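Local atomic coordinates of putative phosphomannomutase (Thermus thermophilus, PDB entry 1TUO), a protein that probably interconverts sugar phosphates as a magnesium-dependent mutase of the phosphohexose mutase family, with mannose or pentose phosphates as possible substrates. Residues 406-411 / 421-426; 69-74 / 145-150; 110-115 / 219-224. One frame throughout, in Å; residues are numbered along the deposited sequence.

Contact 1 (406-411 / 421-426)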
loop_
_atom_site.group_PDB
_atom_site.type_symbol
_atom_site.label_atom_id
_atom_site.label_comp_id
_atom_site.label_asym_id
_atom_site.label_seq_id
_atom_site.Cartn_x
_atom_site.Cartn_y
_atom_site.Cartn_z
ATOM N N ALA A 406 2.952 17.695 27.505
ATOM C CA ALA A 406 3.456 19.007 27.132
ATOM C C ALA A 406 2.517 20.009 27.799
ATOM O O ALA A 406 2.051 19.769 28.912
ATOM C CB ALA A 406 3.440 19.180 25.621
ATOM N N GLY A 407 2.233 21.119 27.131
ATOM C CA GLY A 407 1.348 22.108 27.719
ATOM C C GLY A 407 -0.028 22.092 27.087
ATOM O O GLY A 407 -0.687 23.130 26.982
ATOM N N LEU A 408 -0.467 20.907 26.671
ATOM C CA LEU A 408 -1.767 20.763 26.023
ATOM C C LEU A 408 -2.858 20.205 26.930
ATOM O O LEU A 408 -2.651 19.227 27.652
ATOM C CB LEU A 408 -1.637 19.867 24.789
ATOM C CG LEU A 408 -0.525 20.207 23.793
ATOM C CD1 LEU A 408 -0.638 19.279 22.591
ATOM C CD2 LEU A 408 -0.631 21.659 23.355
ATOM N N THR A 409 -4.026 20.835 26.868
ATOM C CA THR A 409 -5.181 20.420 27.656
ATOM C C THR A 409 -5.974 19.388 26.850
ATOM O O THR A 409 -6.497 19.700 25.779
ATOM C CB THR A 409 -6.102 21.620 27.954
ATOM O OG1 THR A 409 -5.326 22.691 28.507
ATOM C CG2 THR A 409 -7.196 21.226 28.938
ATOM N N PRO A 410 -6.070 18.144 27.351
ATOM C CA PRO A 410 -6.811 17.092 26.647
ATOM C C PRO A 410 -8.262 17.469 26.338
ATOM O O PRO A 410 -8.874 18.268 27.047
ATOM C CB PRO A 410 -6.691 15.890 27.588
ATOM C CG PRO A 410 -6.504 16.517 28.936
ATOM C CD PRO A 410 -5.563 17.652 28.645
ATOM N N LYS A 411 -8.800 16.884 25.273
ATOM C CA LYS A 411 -10.163 17.161 24.841
ATOM C C LYS A 411 -10.922 15.860 24.573
ATOM O O LYS A 411 -11.775 15.799 23.684
ATOM C CB LYS A 411 -10.126 18.022 23.575
ATOM C CG LYS A 411 -11.461 18.600 23.145
ATOM C CD LYS A 411 -11.294 19.485 21.917
ATOM C CE LYS A 411 -12.614 20.112 21.498
ATOM N NZ LYS A 411 -12.453 20.990 20.306
ATOM N N TRP A 421 -5.420 9.874 22.599
ATOM C CA TRP A 421 -5.699 11.017 23.455
ATOM C C TRP A 421 -5.918 12.212 22.545
ATOM O O TRP A 421 -5.071 12.540 21.709
ATOM C CB TRP A 421 -4.539 11.288 24.420
ATOM C CG TRP A 421 -4.457 10.299 25.548
ATOM C CD1 TRP A 421 -5.467 9.508 26.016
ATOM C CD2 TRP A 421 -3.319 10.028 26.375
ATOM N NE1 TRP A 421 -5.030 8.763 27.084
ATOM C CE2 TRP A 421 -3.715 9.062 27.326
ATOM C CE3 TRP A 421 -2.002 10.509 26.407
ATOM C CZ2 TRP A 421 -2.842 8.565 28.301
ATOM C CZ3 TRP A 421 -1.132 10.013 27.378
ATOM C CH2 TRP A 421 -1.559 9.051 28.309
ATOM N N LEU A 422 -7.063 12.859 22.703
ATOM C CA LEU A 422 -7.405 13.998 21.870
ATOM C C LEU A 422 -7.053 15.315 22.539
ATOM O O LEU A 422 -7.258 15.483 23.738
ATOM C CB LEU A 422 -8.899 13.973 21.549
ATOM C CG LEU A 422 -9.459 12.647 21.028
ATOM C CD1 LEU A 422 -10.959 12.793 20.801
ATOM C CD2 LEU A 422 -8.753 12.246 19.741
ATOM N N TYR A 423 -6.524 16.240 21.749
ATOM C CA TYR A 423 -6.153 17.561 22.234
ATOM C C TYR A 423 -6.633 18.566 21.209
ATOM O O TYR A 423 -7.056 18.196 20.115
ATOM C CB TYR A 423 -4.631 17.688 22.360
ATOM C CG TYR A 423 -3.998 16.721 23.324
ATOM C CD1 TYR A 423 -4.002 16.970 24.696
ATOM C CD2 TYR A 423 -3.397 15.550 22.868
ATOM C CE1 TYR A 423 -3.422 16.078 25.585
ATOM C CE2 TYR A 423 -2.816 14.653 23.748
ATOM C CZ TYR A 423 -2.831 14.925 25.107
ATOM O OH TYR A 423 -2.240 14.042 25.975
ATOM N N GLU A 424 -6.578 19.842 21.567
ATOM C CA GLU A 424 -6.963 20.883 20.638
ATOM C C GLU A 424 -5.751 21.028 19.724
ATOM O O GLU A 424 -4.656 21.355 20.185
ATOM C CB GLU A 424 -7.222 22.195 21.382
ATOM C CG GLU A 424 -7.632 23.356 20.489
ATOM C CD GLU A 424 -9.014 23.177 19.881
ATOM O OE1 GLU A 424 -9.430 24.046 19.087
ATOM O OE2 GLU A 424 -9.683 22.170 20.200
ATOM N N GLU A 425 -5.938 20.747 18.438
ATOM C CA GLU A 425 -4.857 20.860 17.461
ATOM C C GLU A 425 -3.764 19.785 17.558
ATOM O O GLU A 425 -2.735 19.887 16.893
ATOM C CB GLU A 425 -4.218 22.250 17.556
ATOM C CG GLU A 425 -5.196 23.396 17.335
ATOM C CD GLU A 425 -4.554 24.759 17.524
ATOM O OE1 GLU A 425 -3.534 25.035 16.855
ATOM O OE2 GLU A 425 -5.068 25.554 18.338
ATOM N N ALA A 426 -3.981 18.759 18.377
ATOM C CA ALA A 426 -3.002 17.681 18.512
ATOM C C ALA A 426 -3.645 16.355 18.924
ATOM O O ALA A 426 -4.654 16.332 19.629
ATOM C CB ALA A 426 -1.923 18.072 19.514
#
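Lys411 and Glu424 both carry CG anti to the backbone N (chi1 -169° and 180°), yet beyond CG they part ways. The lysine runs on extended, whereas the glutamate bends at chi2 (69°), which sets its carboxylate across the lysine's end. Lys411 NZ donates to Glu424 OE2 at 3.0 Å in a salt bridge on the syn lone pair, the side of the other carboxylate oxygen. A second tie is made by the backbone: Lys411 N donates to Leu422 O at 2.6 Å. Pro410 CA makes a bent CA-H...O contact with the same oxygen, at 3.4 Å from Leu422 O. These links lie at the open end of the beta hairpin of strands 410-414 and 419-423 in the C-terminal domain, where 410-414 is an outermost strand of a five-stranded antiparallel sheet; farther along, Leu422 also bonds to Gly412. Away from the charges the Tyr423 ring packs against the backbone and side chains of 408-410. Tyr423 CD1 lies 3.4 Å from Pro410 CA and 3.7 Å from Leu408 CB, both oblique to the ring, while the carbonyl carbon of Thr409 sits at the ring edge. Deeper in, Leu408 CD1 touches Ala426 CB at 3.5 Å, and Leu454 of helix 448-459 packs against both of these residues.

Contact 2 (69-74 / 145-150)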
loop_
_atom_site.group_PDB
_atom_site.type_symbol
_atom_site.label_atom_id
_atom_site.label_comp_id
_atom_site.label_asym_id
_atom_site.label_seq_id
_atom_site.Cartn_x
_atom_site.Cartn_y
_atom_site.Cartn_z
ATOM N N SER A 69 2.038 -22.578 -7.203
ATOM C CA SER A 69 1.263 -22.733 -8.431
ATOM C C SER A 69 1.122 -24.207 -8.794
ATOM O O SER A 69 0.025 -24.688 -9.096
ATOM C CB SER A 69 1.933 -21.967 -9.579
ATOM O OG SER A 69 1.969 -20.569 -9.302
ATOM N N GLY A 70 2.238 -24.926 -8.754
ATOM C CA GLY A 70 2.207 -26.338 -9.082
ATOM C C GLY A 70 1.324 -27.122 -8.129
ATOM O O GLY A 70 0.553 -27.982 -8.557
ATOM N N HIS A 71 1.434 -26.832 -6.835
ATOM C CA HIS A 71 0.633 -27.532 -5.837
ATOM C C HIS A 71 -0.868 -27.320 -6.062
ATOM O O HIS A 71 -1.654 -28.281 -6.050
ATOM C CB HIS A 71 1.025 -27.069 -4.426
ATOM C CG HIS A 71 0.502 -27.950 -3.332
ATOM N ND1 HIS A 71 1.323 -28.527 -2.384
ATOM C CD2 HIS A 71 -0.756 -28.351 -3.033
ATOM C CE1 HIS A 71 0.592 -29.245 -1.550
ATOM N NE2 HIS A 71 -0.675 -29.155 -1.921
ATOM N N LEU A 72 -1.272 -26.068 -6.268
ATOM C CA LEU A 72 -2.683 -25.777 -6.484
ATOM C C LEU A 72 -3.170 -26.459 -7.761
ATOM O O LEU A 72 -4.269 -27.006 -7.793
ATOM C CB LEU A 72 -2.910 -24.262 -6.562
ATOM C CG LEU A 72 -2.636 -23.501 -5.259
ATOM C CD1 LEU A 72 -2.840 -22.002 -5.492
ATOM C CD2 LEU A 72 -3.568 -24.011 -4.151
ATOM N N ALA A 73 -2.345 -26.435 -8.802
ATOM C CA ALA A 73 -2.699 -27.065 -10.072
ATOM C C ALA A 73 -2.873 -28.574 -9.882
ATOM O O ALA A 73 -3.769 -29.188 -10.470
ATOM C CB ALA A 73 -1.615 -26.781 -11.119
ATOM N N GLY A 74 -2.012 -29.165 -9.059
ATOM C CA GLY A 74 -2.095 -30.592 -8.795
ATOM C C GLY A 74 -3.345 -30.971 -8.014
ATOM O O GLY A 74 -3.757 -32.133 -8.018
ATOM N N ARG A 145 2.546 -32.557 1.262
ATOM C CA ARG A 145 3.487 -33.055 0.274
ATOM C C ARG A 145 3.776 -31.991 -0.779
ATOM O O ARG A 145 2.999 -31.072 -1.000
ATOM C CB ARG A 145 2.875 -34.290 -0.388
ATOM C CG ARG A 145 1.921 -35.037 0.544
ATOM C CD ARG A 145 0.949 -35.938 -0.228
ATOM N NE ARG A 145 0.529 -37.072 0.601
ATOM C CZ ARG A 145 -0.178 -38.047 0.000
ATOM N NH1 ARG A 145 -0.382 -37.633 -1.239
ATOM N NH2 ARG A 145 -0.752 -39.171 0.437
ATOM N N ALA A 146 4.932 -32.096 -1.429
ATOM C CA ALA A 146 5.322 -31.126 -2.448
ATOM C C ALA A 146 4.688 -31.496 -3.786
ATOM O O ALA A 146 5.378 -31.830 -4.750
ATOM C CB ALA A 146 6.845 -31.075 -2.575
ATOM N N LEU A 147 3.362 -31.426 -3.823
ATOM C CA LEU A 147 2.581 -31.752 -5.008
ATOM C C LEU A 147 2.880 -30.817 -6.181
ATOM O O LEU A 147 3.070 -29.616 -5.995
ATOM C CB LEU A 147 1.093 -31.689 -4.659
ATOM C CG LEU A 147 0.075 -32.079 -5.729
ATOM C CD1 LEU A 147 0.325 -33.508 -6.198
ATOM C CD2 LEU A 147 -1.326 -31.935 -5.144
ATOM N N GLU A 148 2.915 -31.380 -7.386
ATOM C CA GLU A 148 3.190 -30.612 -8.598
ATOM C C GLU A 148 2.005 -30.652 -9.560
ATOM O O GLU A 148 1.082 -31.442 -9.386
ATOM C CB GLU A 148 4.437 -31.162 -9.299
ATOM C CG GLU A 148 5.712 -31.054 -8.477
ATOM C CD GLU A 148 6.897 -31.731 -9.143
ATOM O OE1 GLU A 148 7.217 -31.376 -10.298
ATOM O OE2 GLU A 148 7.510 -32.618 -8.511
ATOM N N GLY A 149 2.041 -29.799 -10.580
ATOM C CA GLY A 149 0.960 -29.757 -11.549
ATOM C C GLY A 149 1.239 -28.735 -12.631
ATOM O O GLY A 149 2.011 -27.803 -12.419
ATOM N N ALA A 150 0.612 -28.901 -13.791
ATOM C CA ALA A 150 0.820 -27.974 -14.902
ATOM C C ALA A 150 0.009 -26.686 -14.761
ATOM O O ALA A 150 -1.148 -26.708 -14.342
ATOM C CB ALA A 150 0.473 -28.660 -16.218
#
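Leu147 sets its CB over the centre of one face of the His71 imidazole, 3.9 Å from the ring centroid and only 7° off the ring normal, a CH-pi contact with the two side chains crossing at about a right angle. With its CG anti to the backbone N (chi1 -176°), the leucine sends CD2 past the histidine to the helix backbone, 3.6 Å from Gly74 C. The carbonyl of Arg145 comes obliquely to the same ring, its O 3.1 Å from His71 CE1. Between the main chains no conventional hydrogen bond forms; instead two CA-H groups of the helix meet carbonyls of segment 145-150, His71 CA with Leu147 O at 3.2 Å and Gly74 CA with Glu148 O at 3.3 Å. Gly74 and Gly149 bring backbone against backbone here, their CA atoms 4.2 Å apart. Farther along, Ala73 CB rests on Ala150 O at 3.3 Å.

In the next shell, both imidazole nitrogens are engaged: His71 ND1 is hydrogen-bonded to His33 ND1 and His71 NE2 to Glu37 OE2, which fixes the rotation of the ring that Leu147 covers. Both partners belong to helix 29-45. Helix 61-75 is the crossover of a beta-alpha-beta unit, linking parallel strands 50-55 and 78-82; Leu72 packs on Val51 and Val79 of these, while segment 145-150 runs over another part of the helix toward strand 152-154, which pairs with 78-82.

Contact 3 (110-115 / 219-224)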
loop_
_atom_site.group_PDB
_atom_site.type_symbol
_atom_site.label_atom_id
_atom_site.label_comp_id
_atom_site.label_asym_id
_atom_site.label_seq_id
_atom_site.Cartn_x
_atom_site.Cartn_y
_atom_site.Cartn_z
ATOM N N HIS A 110 6.607 -4.127 2.499
ATOM C CA HIS A 110 7.627 -3.158 2.906
ATOM C C HIS A 110 8.553 -3.649 4.017
ATOM O O HIS A 110 9.382 -2.889 4.514
ATOM C CB HIS A 110 6.927 -1.890 3.378
ATOM C CG HIS A 110 6.068 -2.107 4.582
ATOM N ND1 HIS A 110 6.539 -1.960 5.869
ATOM C CD2 HIS A 110 4.788 -2.535 4.697
ATOM C CE1 HIS A 110 5.586 -2.287 6.725
ATOM N NE2 HIS A 110 4.514 -2.640 6.038
ATOM N N ASN A 111 8.422 -4.910 4.406
ATOM C CA ASN A 111 9.246 -5.454 5.479
ATOM C C ASN A 111 10.698 -5.730 5.111
ATOM O O ASN A 111 11.060 -5.769 3.939
ATOM C CB ASN A 111 8.606 -6.731 6.016
ATOM C CG ASN A 111 7.336 -6.456 6.782
ATOM O OD1 ASN A 111 7.328 -5.657 7.722
ATOM N ND2 ASN A 111 6.252 -7.113 6.393
ATOM N N PRO A 112 11.557 -5.914 6.129
ATOM C CA PRO A 112 12.971 -6.188 5.882
ATOM C C PRO A 112 13.130 -7.384 4.939
ATOM O O PRO A 112 12.264 -8.260 4.880
ATOM C CB PRO A 112 13.515 -6.452 7.283
ATOM C CG PRO A 112 12.691 -5.509 8.125
ATOM C CD PRO A 112 11.294 -5.740 7.568
ATOM N N PRO A 113 14.257 -7.447 4.216
ATOM C CA PRO A 113 14.605 -8.491 3.246
ATOM C C PRO A 113 14.429 -9.955 3.655
ATOM O O PRO A 113 14.081 -10.793 2.820
ATOM C CB PRO A 113 16.066 -8.184 2.919
ATOM C CG PRO A 113 16.164 -6.728 3.108
ATOM C CD PRO A 113 15.367 -6.485 4.358
ATOM N N GLN A 114 14.685 -10.265 4.919
ATOM C CA GLN A 114 14.590 -11.647 5.378
ATOM C C GLN A 114 13.172 -12.202 5.459
ATOM O O GLN A 114 12.996 -13.405 5.630
ATOM C CB GLN A 114 15.268 -11.816 6.749
ATOM C CG GLN A 114 14.620 -11.027 7.873
ATOM C CD GLN A 114 15.198 -9.634 8.015
ATOM O OE1 GLN A 114 15.574 -9.002 7.028
ATOM N NE2 GLN A 114 15.264 -9.144 9.251
ATOM N N TYR A 115 12.168 -11.339 5.327
ATOM C CA TYR A 115 10.781 -11.791 5.407
ATOM C C TYR A 115 10.122 -12.083 4.073
ATOM O O TYR A 115 10.446 -11.482 3.055
ATOM C CB TYR A 115 9.900 -10.754 6.108
ATOM C CG TYR A 115 10.242 -10.519 7.552
ATOM C CD1 TYR A 115 11.157 -9.532 7.917
ATOM C CD2 TYR A 115 9.651 -11.282 8.558
ATOM C CE1 TYR A 115 11.471 -9.311 9.255
ATOM C CE2 TYR A 115 9.959 -11.072 9.895
ATOM C CZ TYR A 115 10.868 -10.086 10.236
ATOM O OH TYR A 115 11.172 -9.874 11.562
ATOM N N GLY A 219 20.276 -2.435 0.088
ATOM C CA GLY A 219 20.858 -2.121 1.401
ATOM C C GLY A 219 19.883 -1.376 2.329
ATOM O O GLY A 219 20.209 -0.966 3.435
ATOM N N VAL A 220 18.629 -1.179 1.939
ATOM C CA VAL A 220 17.672 -0.521 2.826
ATOM C C VAL A 220 16.425 -1.387 2.905
ATOM O O VAL A 220 16.336 -2.410 2.227
ATOM C CB VAL A 220 17.246 0.871 2.288
ATOM C CG1 VAL A 220 18.452 1.781 2.175
ATOM C CG2 VAL A 220 16.573 0.723 0.926
ATOM N N ASN A 221 15.478 -0.995 3.752
ATOM C CA ASN A 221 14.215 -1.727 3.835
ATOM C C ASN A 221 13.371 -1.067 2.754
ATOM O O ASN A 221 13.407 0.154 2.598
ATOM C CB ASN A 221 13.541 -1.535 5.191
ATOM C CG ASN A 221 14.231 -2.298 6.303
ATOM O OD1 ASN A 221 14.103 -1.947 7.477
ATOM N ND2 ASN A 221 14.951 -3.352 5.946
ATOM N N PRO A 222 12.612 -1.864 1.985
ATOM C CA PRO A 222 11.768 -1.318 0.916
ATOM C C PRO A 222 10.519 -0.624 1.452
ATOM O O PRO A 222 9.394 -0.946 1.067
ATOM C CB PRO A 222 11.447 -2.549 0.073
ATOM C CG PRO A 222 11.341 -3.627 1.100
ATOM C CD PRO A 222 12.526 -3.336 2.028
ATOM N N GLU A 223 10.733 0.323 2.356
ATOM C CA GLU A 223 9.650 1.098 2.952
ATOM C C GLU A 223 10.017 2.545 2.630
ATOM O O GLU A 223 11.023 3.060 3.123
ATOM C CB GLU A 223 9.608 0.876 4.471
ATOM C CG GLU A 223 8.350 1.414 5.137
ATOM C CD GLU A 223 8.395 1.337 6.657
ATOM O OE1 GLU A 223 9.238 0.595 7.205
ATOM O OE2 GLU A 223 7.572 2.016 7.305
ATOM N N PRO A 224 9.205 3.218 1.798
ATOM C CA PRO A 224 9.428 4.605 1.376
ATOM C C PRO A 224 9.292 5.714 2.418
ATOM O O PRO A 224 8.385 6.544 2.342
ATOM C CB PRO A 224 8.446 4.765 0.218
ATOM C CG PRO A 224 7.289 3.931 0.663
ATOM C CD PRO A 224 7.969 2.680 1.198
HETATM O O HOH W 1 10.408 -2.045 6.873
#
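The His110 imidazole and the Glu223 carboxylate lie side by side and point the same way, their planes 59° apart. Glu223 CD comes to the ring obliquely, 3.9 Å from His110 ND1, in plain van der Waals contact; that nitrogen is buried here with no hydrogen-bonding partner in the model. The other flat group, the Asn221 amide, turns its nitrogen to the prolines: Asn221 ND2 is 3.5 Å from Pro112 CA and equally far from Pro113 CD.

His110 holds CG between its backbone N and carbonyl carbon (chi1 63°), which turns the ring alongside the extended Glu223 chain. A water links the backbone carbonyl of His110 to the Glu223 carboxylate, 2.7 Å from His110 O and 2.9 Å from Glu223 OE1. Segment 110-115 begins with the last three residues of the TASHNP signature of phosphohexose mutases, the loop that in relatives bears the phosphorylated serine just before this histidine; here it meets the second alpha/beta/alpha domain at what is probably the active-site cleft. Its turn, type I from Pro112 to Tyr115, is gripped by Arg58, which bonds the carbonyl oxygens of Asn111, Pro112 and Tyr115. Across the boundary Pro222, centre of an inverse gamma turn, rests its ring on the backbone carbonyl of Asn111, with Pro222 CD 3.4 Å from Asn111 O. Its own carbonyl receives a CA-H contact, His110 CA to Pro222 O at 3.4 Å. The Asn228 side chain bonds both Asn221 N and Glu223 O, spanning the inverse gamma turn.

From the N terminus, helix 61-75 opens contact 2, and the loop 110-115 then opens contact 3 before the chain returns at 145-150 to close contact 2. Contact 3 closes later, at 219-224, so these two cross. Contact 2 gathers some 70 residues within the first alpha/beta/alpha domain; contact 3 spans over 100 and ties that domain to the second. Their nearest atoms are about 17 Å apart. Contact 1 comes much later, in series with both, and closes only a short hairpin loop in the C-terminal domain. Its centre lies 57 Å from that of contact 2, on the opposite side of the chain's centre, with contact 3 nearer the middle.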